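PDB 1QSA: soluble lytic murein transglycosylase from Escherichia coli, which cleaves the glycosidic bonds between N-acetylmuramic acid and N-acetylglucosamine in peptidoglycan, leaving a 1,6-anhydro bond in the muramic acid residue. Local coordinates for residues 9-13 / 25-29; 14-20 / 44-48; 197-201 / 224-228; 230-234 / 258-262. One frame throughout, in Å; residues are numbered along the deposited sequence. Where two conformers were deposited one is given.

Contact 1 (9-13 / 25-29); sequences RYAQI and VEQMM. With ACT (acetate ion), chain O.
Ile13 and Met28 meet because of two torsions: Ile13 carries CG1 opposite its backbone N (chi1 -161°) and stays extended to CD1, while Met28 turns its end at the sulfur (chi3 77°) and lays CE on helix 3-18. The two chains run alongside each other, each reaching for the other's segment. Ile13 CD1 reaches in beside Val25, Met28 and Met29, on helix 22-28 and at its end, where it lies 3.6 Å from Met28 CB and also touches Val25 CG1 and Met29 CG. Going the other way, Met28 CE sits on the turn of helix 3-18 made by Arg9 to Ile13, 3.3 Å from Arg9 O and 3.8 Å from Arg9 CB, with Gln12 CB on its flank. Arg9 O is meanwhile occupied by its regular helix bond from Ile13 N, so the methyl only packs against it. The polar link is a water in the plane of the Arg9 guanidinium, which accepts from Arg9 NE at 2.9 Å and donates to Met28 O at 2.7 Å. Further out, Arg9 NH2 forms a salt bridge with Asp1 and a hydrogen bond to Gly31 O, so the arginine ties the N-terminus to the chain following helix 22-28. Leu32 also packs on Ile13. This is a largely apolar interface between two consecutive helices joined by a short turn, within the alpha-superhelix of Slt70.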
loop_
_atom_site.group_PDB
_atom_site.type_symbol
_atom_site.label_atom_id
_atom_site.label_comp_id
_atom_site.label_asym_id
_atom_site.label_seq_id
_atom_site.Cartn_x
_atom_site.Cartn_y
_atom_site.Cartn_z
ATOM N N ARG A 9 7.508 25.059 28.289
ATOM C CA ARG A 9 7.668 26.254 27.447
ATOM C C ARG A 9 7.387 25.932 25.981
ATOM O O ARG A 9 6.824 26.762 25.266
ATOM C CB ARG A 9 9.056 26.874 27.603
ATOM C CG ARG A 9 9.336 27.372 29.027
ATOM C CD ARG A 9 10.426 28.435 29.053
ATOM N NE ARG A 9 11.683 28.029 28.422
ATOM C CZ ARG A 9 12.571 27.210 28.974
ATOM N NH1 ARG A 9 12.292 26.606 30.126
ATOM N NH2 ARG A 9 13.688 26.920 28.332
ATOM N N TYR A 10 7.701 24.706 25.563
ATOM C CA TYR A 10 7.463 24.289 24.171
ATOM C C TYR A 10 5.963 24.248 23.887
ATOM O O TYR A 10 5.493 24.792 22.883
ATOM C CB TYR A 10 8.097 22.915 23.897
ATOM C CG TYR A 10 8.050 22.508 22.442
ATOM C CD1 TYR A 10 8.853 23.141 21.497
ATOM C CD2 TYR A 10 7.199 21.488 22.015
ATOM C CE1 TYR A 10 8.810 22.773 20.152
ATOM C CE2 TYR A 10 7.151 21.109 20.665
ATOM C CZ TYR A 10 7.958 21.759 19.749
ATOM O OH TYR A 10 7.908 21.401 18.414
ATOM N N ALA A 11 5.204 23.588 24.755
ATOM C CA ALA A 11 3.752 23.516 24.582
ATOM C C ALA A 11 3.153 24.931 24.634
ATOM O O ALA A 11 2.265 25.273 23.845
ATOM C CB ALA A 11 3.135 22.637 25.666
ATOM N N GLN A 12 3.689 25.768 25.512
ATOM C CA GLN A 12 3.184 27.129 25.669
ATOM C C GLN A 12 3.470 28.029 24.474
ATOM O O GLN A 12 2.598 28.819 24.066
ATOM C CB GLN A 12 3.683 27.720 26.998
ATOM C CG GLN A 12 3.035 27.006 28.203
ATOM C CD GLN A 12 3.887 27.018 29.469
ATOM O OE1 GLN A 12 5.021 27.508 29.478
ATOM N NE2 GLN A 12 3.339 26.455 30.551
ATOM N N ILE A 13 4.651 27.902 23.877
ATOM C CA ILE A 13 4.972 28.738 22.725
ATOM C C ILE A 13 4.105 28.343 21.522
ATOM O O ILE A 13 3.693 29.196 20.748
ATOM C CB ILE A 13 6.490 28.741 22.390
ATOM C CG1 ILE A 13 6.836 29.957 21.526
ATOM C CG2 ILE A 13 6.907 27.453 21.680
ATOM C CD1 ILE A 13 8.332 30.100 21.252
ATOM N N VAL A 25 5.497 34.728 21.364
ATOM C CA VAL A 25 6.424 33.858 20.629
ATOM C C VAL A 25 7.830 34.457 20.529
ATOM O O VAL A 25 8.826 33.777 20.776
ATOM C CB VAL A 25 5.901 33.538 19.207
ATOM C CG1 VAL A 25 6.970 32.765 18.413
ATOM C CG2 VAL A 25 4.604 32.713 19.305
ATOM N N GLU A 26 7.906 35.735 20.185
ATOM C CA GLU A 26 9.197 36.414 20.046
ATOM C C GLU A 26 10.007 36.383 21.328
ATOM O O GLU A 26 11.212 36.141 21.300
ATOM C CB GLU A 26 8.995 37.864 19.597
ATOM C CG GLU A 26 8.556 37.988 18.145
ATOM C CD GLU A 26 8.137 39.405 17.755
ATOM O OE1 GLU A 26 8.289 40.342 18.577
ATOM O OE2 GLU A 26 7.645 39.577 16.616
ATOM N N GLN A 27 9.330 36.588 22.454
ATOM C CA GLN A 27 9.997 36.594 23.747
ATOM C C GLN A 27 10.460 35.207 24.179
ATOM O O GLN A 27 11.520 35.068 24.785
ATOM C CB GLN A 27 9.079 37.182 24.821
ATOM C CG GLN A 27 9.767 37.327 26.170
ATOM C CD GLN A 27 8.863 37.908 27.235
ATOM O OE1 GLN A 27 7.954 38.702 26.945
ATOM N NE2 GLN A 27 9.099 37.514 28.482
ATOM N N MET A 28 9.666 34.190 23.854
ATOM C CA MET A 28 9.968 32.813 24.236
ATOM C C MET A 28 10.951 32.031 23.367
ATOM O O MET A 28 11.634 31.125 23.858
ATOM C CB MET A 28 8.670 32.000 24.325
ATOM C CG MET A 28 7.747 32.403 25.474
ATOM S SD MET A 28 6.300 31.330 25.559
ATOM C CE MET A 28 7.031 29.858 26.314
ATOM N N MET A 29 11.018 32.357 22.080
ATOM C CA MET A 29 11.881 31.621 21.171
ATOM C C MET A 29 13.340 31.441 21.582
ATOM O O MET A 29 13.828 30.311 21.618
ATOM C CB MET A 29 11.851 32.266 19.778
ATOM C CG MET A 29 10.744 31.793 18.867
ATOM S SD MET A 29 10.977 30.079 18.378
ATOM C CE MET A 29 12.097 30.237 16.980
HETATM C C ACT O . 5.741 19.629 16.526
HETATM O O ACT O . 4.699 19.454 15.866
HETATM O OXT ACT O . 5.734 20.144 17.661
HETATM C CH3 ACT O . 7.070 19.175 15.940
HETATM O O HOH W 1 11.698 30.034 26.355
#

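Contact 2 (14-20 / 44-48); sequences KQAWDNR and RQITD. With ACT (acetate ion), chain O.
Trp17 and Arg44 form a stack. The Arg44 side chain is fully extended, CG opposite its backbone N (chi1 -170°), and runs across one indole face. Its guanidinium lies almost flat on the ring, centres 3.7 Å apart and planes at 21°, with CZ over the five-membered ring in a cation-pi contact; CD makes a CH-pi contact over the six-membered ring. Gln45 CB touches the far end of the indole at CH2.

Hydrogen bonds and two salt bridges, Asp18-Arg44 and Arg20-Asp48, use the edges of the flat groups. Trp17 NE1 donates in its ring plane to the syn side of Asp48 OD2 at 2.9 Å, nearly straight at 163°. Arg20 NH1 reaches the same oxygen from the opposite face of the carboxylate at 3.2 Å, so one atom takes both donors. At the guanidinium edge, Asp18 OD1 receives Arg44 NH2 at 2.9 Å, with a weak second bond from NH1. Trp17 NE1 and Arg44 NE, both donors, lie close without bonding. A water donates to Trp17 O at 3.0 Å and accepts from Arg44 NH2, with only a weak bond from Arg20 NH1.

Arg20, with positive phi, closes a Schellman motif at the end of helix 3-18. The short segments 14-18 and 44-48 run nearly parallel, with axes 13.5 Å apart, and the indole bridges them while Met22 and Val25 of the intervening helix 22-28 also pack on it.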
loop_
_atom_site.group_PDB
_atom_site.type_symbol
_atom_site.label_atom_id
_atom_site.label_comp_id
_atom_site.label_asym_id
_atom_site.label_seq_id
_atom_site.Cartn_x
_atom_site.Cartn_y
_atom_site.Cartn_z
ATOM N N LYS A 14 3.793 27.057 21.398
ATOM C CA LYS A 14 2.949 26.579 20.299
ATOM C C LYS A 14 1.521 27.090 20.479
ATOM O O LYS A 14 0.862 27.459 19.513
ATOM C CB LYS A 14 2.965 25.052 20.236
ATOM C CG LYS A 14 4.243 24.508 19.636
ATOM C CD LYS A 14 4.357 22.998 19.844
ATOM C CE LYS A 14 3.252 22.226 19.128
ATOM N NZ LYS A 14 3.472 20.747 19.265
ATOM N N GLN A 15 1.050 27.113 21.722
ATOM C CA GLN A 15 -0.286 27.615 22.029
ATOM C C GLN A 15 -0.354 29.102 21.640
ATOM O O GLN A 15 -1.318 29.535 21.016
ATOM C CB GLN A 15 -0.574 27.436 23.518
ATOM C CG GLN A 15 -1.920 27.975 23.996
ATOM C CD GLN A 15 -2.112 27.767 25.505
ATOM O OE1 GLN A 15 -1.274 28.183 26.316
ATOM N NE2 GLN A 15 -3.209 27.121 25.882
ATOM N N ALA A 16 0.677 29.866 21.999
ATOM C CA ALA A 16 0.722 31.292 21.671
ATOM C C ALA A 16 0.763 31.500 20.155
ATOM O O ALA A 16 0.033 32.333 19.613
ATOM C CB ALA A 16 1.944 31.956 22.324
ATOM N N TRP A 17 1.631 30.740 19.485
ATOM C CA TRP A 17 1.811 30.819 18.037
ATOM C C TRP A 17 0.507 30.483 17.301
ATOM O O TRP A 17 0.148 31.166 16.339
ATOM C CB TRP A 17 2.920 29.851 17.616
ATOM C CG TRP A 17 3.734 30.249 16.419
ATOM C CD1 TRP A 17 3.284 30.790 15.242
ATOM C CD2 TRP A 17 5.141 30.043 16.256
ATOM N NE1 TRP A 17 4.330 30.912 14.355
ATOM C CE2 TRP A 17 5.479 30.463 14.951
ATOM C CE3 TRP A 17 6.149 29.533 17.088
ATOM C CZ2 TRP A 17 6.787 30.389 14.455
ATOM C CZ3 TRP A 17 7.447 29.458 16.596
ATOM C CH2 TRP A 17 7.757 29.884 15.289
ATOM N N ASP A 18 -0.230 29.487 17.791
ATOM C CA ASP A 18 -1.498 29.097 17.170
ATOM C C ASP A 18 -2.523 30.242 17.255
ATOM O O ASP A 18 -3.420 30.356 16.414
ATOM C CB ASP A 18 -2.058 27.834 17.841
ATOM C CG ASP A 18 -1.321 26.564 17.425
ATOM O OD1 ASP A 18 -0.464 26.597 16.517
ATOM O OD2 ASP A 18 -1.616 25.509 18.007
ATOM N N ASN A 19 -2.386 31.079 18.277
ATOM C CA ASN A 19 -3.280 32.224 18.493
ATOM C C ASN A 19 -2.730 33.510 17.874
ATOM O O ASN A 19 -3.328 34.580 18.029
ATOM C CB ASN A 19 -3.447 32.479 19.996
ATOM C CG ASN A 19 -4.191 31.376 20.705
ATOM O OD1 ASN A 19 -4.997 30.661 20.105
ATOM N ND2 ASN A 19 -3.939 31.240 22.002
ATOM N N ARG A 20 -1.574 33.405 17.218
ATOM C CA ARG A 20 -0.865 34.531 16.603
ATOM C C ARG A 20 -0.465 35.606 17.622
ATOM O O ARG A 20 -0.458 36.807 17.328
ATOM C CB ARG A 20 -1.628 35.139 15.410
ATOM C CG ARG A 20 -1.934 34.169 14.263
ATOM C CD ARG A 20 -0.710 33.432 13.738
ATOM N NE ARG A 20 0.346 34.317 13.252
ATOM C CZ ARG A 20 1.504 33.894 12.748
ATOM N NH1 ARG A 20 1.755 32.592 12.628
ATOM N NH2 ARG A 20 2.407 34.774 12.340
ATOM N N ARG A 44 9.143 26.507 11.452
ATOM C CA ARG A 44 7.846 27.183 11.447
ATOM C C ARG A 44 8.037 28.682 11.194
ATOM O O ARG A 44 7.306 29.287 10.408
ATOM C CB ARG A 44 7.103 26.938 12.770
ATOM C CG ARG A 44 5.654 27.418 12.736
ATOM C CD ARG A 44 4.906 27.062 14.031
ATOM N NE ARG A 44 3.562 27.639 14.056
ATOM C CZ ARG A 44 2.600 27.325 14.925
ATOM N NH1 ARG A 44 2.792 26.437 15.890
ATOM N NH2 ARG A 44 1.430 27.937 14.840
ATOM N N GLN A 45 9.033 29.273 11.842
ATOM C CA GLN A 45 9.322 30.701 11.677
ATOM C C GLN A 45 9.722 31.027 10.231
ATOM O O GLN A 45 9.221 31.984 9.628
ATOM C CB GLN A 45 10.451 31.086 12.623
ATOM C CG GLN A 45 10.802 32.556 12.649
ATOM C CD GLN A 45 11.811 32.837 13.738
ATOM O OE1 GLN A 45 12.993 32.526 13.597
ATOM N NE2 GLN A 45 11.338 33.365 14.861
ATOM N N ILE A 46 10.615 30.221 9.669
ATOM C CA ILE A 46 11.077 30.456 8.301
ATOM C C ILE A 46 9.935 30.332 7.298
ATOM O O ILE A 46 9.743 31.211 6.446
ATOM C CB ILE A 46 12.220 29.483 7.944
ATOM C CG1 ILE A 46 13.452 29.811 8.786
ATOM C CG2 ILE A 46 12.561 29.558 6.459
ATOM C CD1 ILE A 46 14.571 28.783 8.633
ATOM N N THR A 47 9.152 29.266 7.424
ATOM C CA THR A 47 8.034 29.025 6.509
ATOM C C THR A 47 6.855 29.966 6.663
ATOM O O THR A 47 6.053 30.104 5.737
ATOM C CB THR A 47 7.551 27.559 6.522
ATOM O OG1 THR A 47 7.222 27.143 7.856
ATOM C CG2 THR A 47 8.633 26.655 5.961
ATOM N N ASP A 48 6.743 30.599 7.828
ATOM C CA ASP A 48 5.676 31.560 8.085
ATOM C C ASP A 48 5.777 32.764 7.142
ATOM O O ASP A 48 4.780 33.431 6.871
ATOM C CB ASP A 48 5.763 32.072 9.531
ATOM C CG ASP A 48 4.826 31.344 10.477
ATOM O OD1 ASP A 48 4.223 30.330 10.092
ATOM O OD2 ASP A 48 4.691 31.805 11.626
HETATM C C ACT O . 5.741 19.629 16.526
HETATM O O ACT O . 4.699 19.454 15.866
HETATM O OXT ACT O . 5.734 20.144 17.661
HETATM C CH3 ACT O . 7.070 19.175 15.940
HETATM O O HOH W 2 -0.459 30.269 13.577
#

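Contact 3 (197-201 / 224-228); sequences NPNTV and SVARQ
The short 3-10 turn that carries Pro198 and Asn199 from helix 185-196 into helix 201-207 rests on Val225 and Gln228 near the end of helix 212-228. An Asx turn shapes it: Asn197 OD1 accepts the backbone N of Asn199 at 3.0 Å, from above the carbonyl plane, and in the plane, on a lone pair, it also takes Asn199 ND2. That nitrogen has a second role. It donates across the contact to Gln228 OE1 at 3.1 Å with an almost straight N-H...O angle of 173°; the oxygen lies in the Asn199 amide plane, whereas the donor is tilted 23° from the Gln228 carbonyl plane. The amides approach each other from the two segments, their planes turned 62° apart. Gln228 can get there because its chain is extended beyond CG. Its NE2 lies near Pro198 CG.

Beside this bond the packing is mostly by carbon atoms. Pro198 CB meets Ser224 CB at 3.6 Å, and Val225 CG2 is tucked against the turn, 3.2 Å from Pro198 O and 4.1 Å from Val201 CG1. Asn199 OD1 lies near both methyls of Val225. Within the turn, Thr200 OG1 and Thr200 N both bond to Asn197 O. Ala221, one turn earlier in helix 212-228, also touches Pro198 and Val201.

The two bonds of Asn199 ND2 run to two different amide oxygens, which should restrict rotation of the Asn199 amide and link the turn to the helix through a neutral amide-amide bond beside largely aliphatic packing.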
loop_
_atom_site.group_PDB
_atom_site.type_symbol
_atom_site.label_atom_id
_atom_site.label_comp_id
_atom_site.label_asym_id
_atom_site.label_seq_id
_atom_site.Cartn_x
_atom_site.Cartn_y
_atom_site.Cartn_z
ATOM N N ASN A 197 -14.646 6.337 -24.989
ATOM C CA ASN A 197 -15.478 5.142 -24.903
ATOM C C ASN A 197 -14.728 3.968 -25.525
ATOM O O ASN A 197 -14.585 3.882 -26.746
ATOM C CB ASN A 197 -16.804 5.390 -25.629
ATOM C CG ASN A 197 -17.703 4.181 -25.633
ATOM O OD1 ASN A 197 -17.433 3.184 -24.960
ATOM N ND2 ASN A 197 -18.786 4.260 -26.399
ATOM N N PRO A 198 -14.258 3.031 -24.679
ATOM C CA PRO A 198 -13.514 1.861 -25.141
ATOM C C PRO A 198 -14.307 0.954 -26.071
ATOM O O PRO A 198 -13.735 0.109 -26.745
ATOM C CB PRO A 198 -13.135 1.160 -23.837
ATOM C CG PRO A 198 -14.260 1.493 -22.928
ATOM C CD PRO A 198 -14.532 2.945 -23.231
ATOM N N ASN A 199 -15.622 1.150 -26.123
ATOM C CA ASN A 199 -16.456 0.343 -27.002
ATOM C C ASN A 199 -16.265 0.689 -28.468
ATOM O O ASN A 199 -16.782 -0.012 -29.332
ATOM C CB ASN A 199 -17.927 0.403 -26.587
ATOM C CG ASN A 199 -18.165 -0.307 -25.281
ATOM O OD1 ASN A 199 -18.055 -1.532 -25.200
ATOM N ND2 ASN A 199 -18.413 0.462 -24.227
ATOM N N THR A 200 -15.500 1.747 -28.751
ATOM C CA THR A 200 -15.202 2.101 -30.141
ATOM C C THR A 200 -13.953 1.330 -30.609
ATOM O O THR A 200 -13.465 1.540 -31.721
ATOM C CB THR A 200 -14.926 3.615 -30.310
ATOM O OG1 THR A 200 -13.836 4.007 -29.459
ATOM C CG2 THR A 200 -16.152 4.430 -29.956
ATOM N N VAL A 201 -13.463 0.406 -29.786
ATOM C CA VAL A 201 -12.248 -0.338 -30.114
ATOM C C VAL A 201 -12.190 -1.070 -31.457
ATOM O O VAL A 201 -11.154 -1.044 -32.119
ATOM C CB VAL A 201 -11.801 -1.288 -28.960
ATOM C CG1 VAL A 201 -12.801 -2.430 -28.759
ATOM C CG2 VAL A 201 -10.395 -1.819 -29.236
ATOM N N SER A 224 -10.986 -2.859 -21.082
ATOM C CA SER A 224 -12.057 -2.046 -20.488
ATOM C C SER A 224 -13.425 -2.572 -20.930
ATOM O O SER A 224 -14.376 -2.618 -20.132
ATOM C CB SER A 224 -11.904 -0.567 -20.871
ATOM O OG SER A 224 -10.664 -0.058 -20.414
ATOM N N VAL A 225 -13.516 -2.971 -22.200
ATOM C CA VAL A 225 -14.757 -3.526 -22.747
ATOM C C VAL A 225 -15.090 -4.834 -22.029
ATOM O O VAL A 225 -16.244 -5.060 -21.674
ATOM C CB VAL A 225 -14.647 -3.807 -24.269
ATOM C CG1 VAL A 225 -15.871 -4.598 -24.762
ATOM C CG2 VAL A 225 -14.531 -2.488 -25.038
ATOM N N ALA A 226 -14.087 -5.686 -21.814
ATOM C CA ALA A 226 -14.301 -6.972 -21.139
ATOM C C ALA A 226 -14.761 -6.797 -19.703
ATOM O O ALA A 226 -15.488 -7.641 -19.169
ATOM C CB ALA A 226 -13.037 -7.820 -21.173
ATOM N N ARG A 227 -14.301 -5.725 -19.067
ATOM C CA ARG A 227 -14.678 -5.444 -17.686
ATOM C C ARG A 227 -16.163 -5.084 -17.608
ATOM O O ARG A 227 -16.834 -5.406 -16.630
ATOM C CB ARG A 227 -13.812 -4.311 -17.132
ATOM C CG ARG A 227 -13.979 -4.057 -15.644
ATOM C CD ARG A 227 -12.989 -3.004 -15.177
ATOM N NE ARG A 227 -13.160 -2.670 -13.767
ATOM C CZ ARG A 227 -13.860 -1.630 -13.320
ATOM N NH1 ARG A 227 -14.463 -0.808 -14.174
ATOM N NH2 ARG A 227 -13.955 -1.409 -12.016
ATOM N N GLN A 228 -16.668 -4.429 -18.652
ATOM C CA GLN A 228 -18.070 -4.030 -18.736
ATOM C C GLN A 228 -18.970 -5.194 -19.174
ATOM O O GLN A 228 -20.048 -5.398 -18.616
ATOM C CB GLN A 228 -18.242 -2.889 -19.754
ATOM C CG GLN A 228 -17.544 -1.579 -19.412
ATOM C CD GLN A 228 -17.700 -0.523 -20.507
ATOM O OE1 GLN A 228 -18.571 -0.631 -21.374
ATOM N NE2 GLN A 228 -16.848 0.501 -20.473
#

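Contact 4 (230-234 / 258-262); sequences AENAR and VAWRL
Glu231 OE1 takes two donors, Arg234 NE at 2.9 Å and NE2 of Gln271 on helix 269-280, while the base of the same Arg234 lies on Val258. The grip on the carboxylate is side-on and bidentate: Arg234 NH2 bonds to Glu231 OE2 at 2.9 Å, both oxygens are met on their syn sides, and the bonds run close to straight at 171° and 167°. Arg234 holds its guanidinium there through a bend at chi3 (74°), which turns the end back along its own helix toward Glu231. Trp274 adds a cation-pi contact to Arg234, so this polar and aromatic cluster joins helix 230-243 to helix 269-280.

Between the two segments the contact is made mainly of aliphatic groups. Val258 splits its methyls over one turn of the partner helix: CG1 touches Arg234 CB at 3.7 Å and lies near Ala230 O, whereas CG2 meets Ala233 CB at 3.8 Å. The Arg234 chain passes across Val258 nearly perpendicular to it. Ala230 CB fits against the chain just beyond helix 248-260, 3.7 Å from Arg261 CB and 3.8 Å from Leu262 CD2. Of the Arg261 side chain it is CB that touches, the bent chain leading away to lie along Arg227 of helix 212-228. The small Ala230 and Ala233 are consistent with the close backbones, the CA atoms of Ala230 and Arg261 being 5.8 Å apart.

Packing of the start of helix 230-243 against the end of helix 248-260 is part of the run of short helices that builds the alpha-superhelix.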
loop_
_atom_site.group_PDB
_atom_site.type_symbol
_atom_site.label_atom_id
_atom_site.label_comp_id
_atom_site.label_asym_id
_atom_site.label_seq_id
_atom_site.Cartn_x
_atom_site.Cartn_y
_atom_site.Cartn_z
ATOM N N ALA A 230 -18.072 -9.150 -20.481
ATOM C CA ALA A 230 -17.160 -10.220 -20.857
ATOM C C ALA A 230 -17.545 -10.959 -22.136
ATOM O O ALA A 230 -16.668 -11.361 -22.902
ATOM C CB ALA A 230 -16.994 -11.208 -19.699
ATOM N N GLU A 231 -18.847 -11.122 -22.376
ATOM C CA GLU A 231 -19.320 -11.824 -23.569
ATOM C C GLU A 231 -19.096 -11.003 -24.840
ATOM O O GLU A 231 -18.672 -11.540 -25.867
ATOM C CB GLU A 231 -20.797 -12.214 -23.428
ATOM C CG GLU A 231 -21.358 -13.048 -24.599
ATOM C CD GLU A 231 -20.708 -14.419 -24.760
ATOM O OE1 GLU A 231 -19.814 -14.785 -23.969
ATOM O OE2 GLU A 231 -21.095 -15.154 -25.692
ATOM N N ASN A 232 -19.370 -9.703 -24.761
ATOM C CA ASN A 232 -19.168 -8.805 -25.895
ATOM C C ASN A 232 -17.692 -8.881 -26.301
ATOM O O ASN A 232 -17.360 -8.995 -27.481
ATOM C CB ASN A 232 -19.547 -7.372 -25.505
ATOM C CG ASN A 232 -19.420 -6.398 -26.659
ATOM O OD1 ASN A 232 -18.931 -5.285 -26.488
ATOM N ND2 ASN A 232 -19.861 -6.810 -27.840
ATOM N N ALA A 233 -16.804 -8.885 -25.311
ATOM C CA ALA A 233 -15.371 -8.964 -25.578
ATOM C C ALA A 233 -14.966 -10.331 -26.145
ATOM O O ALA A 233 -14.168 -10.419 -27.079
ATOM C CB ALA A 233 -14.585 -8.668 -24.298
ATOM N N ARG A 234 -15.518 -11.403 -25.582
ATOM C CA ARG A 234 -15.183 -12.751 -26.050
ATOM C C ARG A 234 -15.522 -12.917 -27.528
ATOM O O ARG A 234 -14.717 -13.419 -28.306
ATOM C CB ARG A 234 -15.938 -13.801 -25.220
ATOM C CG ARG A 234 -15.527 -15.241 -25.497
ATOM C CD ARG A 234 -16.347 -16.225 -24.668
ATOM N NE ARG A 234 -17.707 -16.343 -25.182
ATOM C CZ ARG A 234 -18.075 -17.222 -26.108
ATOM N NH1 ARG A 234 -17.191 -18.077 -26.603
ATOM N NH2 ARG A 234 -19.331 -17.257 -26.529
ATOM N N VAL A 258 -10.162 -11.801 -21.434
ATOM C CA VAL A 258 -11.543 -12.258 -21.313
ATOM C C VAL A 258 -11.696 -13.326 -20.232
ATOM O O VAL A 258 -12.632 -13.268 -19.429
ATOM C CB VAL A 258 -12.072 -12.766 -22.668
ATOM C CG1 VAL A 258 -13.445 -13.428 -22.501
ATOM C CG2 VAL A 258 -12.185 -11.602 -23.637
ATOM N N ALA A 259 -10.751 -14.264 -20.184
ATOM C CA ALA A 259 -10.781 -15.351 -19.202
ATOM C C ALA A 259 -10.846 -14.826 -17.772
ATOM O O ALA A 259 -11.520 -15.411 -16.923
ATOM C CB ALA A 259 -9.582 -16.273 -19.386
ATOM N N TRP A 260 -10.134 -13.730 -17.501
ATOM C CA TRP A 260 -10.144 -13.102 -16.184
ATOM C C TRP A 260 -11.541 -12.662 -15.784
ATOM O O TRP A 260 -11.858 -12.577 -14.594
ATOM C CB TRP A 260 -9.267 -11.843 -16.183
ATOM C CG TRP A 260 -7.865 -12.077 -15.766
ATOM C CD1 TRP A 260 -6.761 -12.069 -16.562
ATOM C CD2 TRP A 260 -7.406 -12.360 -14.439
ATOM N NE1 TRP A 260 -5.634 -12.335 -15.813
ATOM C CE2 TRP A 260 -6.003 -12.517 -14.508
ATOM C CE3 TRP A 260 -8.042 -12.492 -13.201
ATOM C CZ2 TRP A 260 -5.226 -12.800 -13.385
ATOM C CZ3 TRP A 260 -7.263 -12.775 -12.075
ATOM C CH2 TRP A 260 -5.871 -12.926 -12.182
ATOM N N ARG A 261 -12.345 -12.303 -16.784
ATOM C CA ARG A 261 -13.698 -11.816 -16.551
ATOM C C ARG A 261 -14.767 -12.910 -16.575
ATOM O O ARG A 261 -15.953 -12.615 -16.473
ATOM C CB ARG A 261 -14.061 -10.714 -17.559
ATOM C CG ARG A 261 -13.009 -9.622 -17.758
ATOM C CD ARG A 261 -12.482 -9.053 -16.448
ATOM N NE ARG A 261 -13.529 -8.515 -15.592
ATOM C CZ ARG A 261 -13.302 -7.670 -14.588
ATOM N NH1 ARG A 261 -12.068 -7.243 -14.341
ATOM N NH2 ARG A 261 -14.312 -7.230 -13.850
ATOM N N LEU A 262 -14.348 -14.161 -16.730
ATOM C CA LEU A 262 -15.290 -15.286 -16.756
ATOM C C LEU A 262 -15.070 -16.181 -15.536
ATOM O O LEU A 262 -15.271 -17.390 -15.599
ATOM C CB LEU A 262 -15.131 -16.085 -18.050
ATOM C CG LEU A 262 -15.560 -15.349 -19.326
ATOM C CD1 LEU A 262 -15.231 -16.174 -20.560
ATOM C CD2 LEU A 262 -17.048 -15.025 -19.265
#

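The four contacts form two pairs. Contacts 1 and 2 share helix 3-18, have centres about 9 Å apart and touch directly: Val25 CG2 lies 3.6 Å from Trp17 N. An acetate, probably from the crystallisation liquor, is bonded by Tyr10 OH of contact 1 and Lys14 NZ of contact 2. Contacts 3 and 4 each use one of two successive helices, 212-228 and 230-243, with centres about 11 Å apart; Ala226 CB meets Ala233 CB at 3.6 Å, and Val225 CG1 packs on Asn232 OD1. The pairs are far from each other, contacts 1 and 4 having centres about 65 Å apart, on opposite sides of the chain's centre. All four lie away from Glu478, the predicted active-site residue.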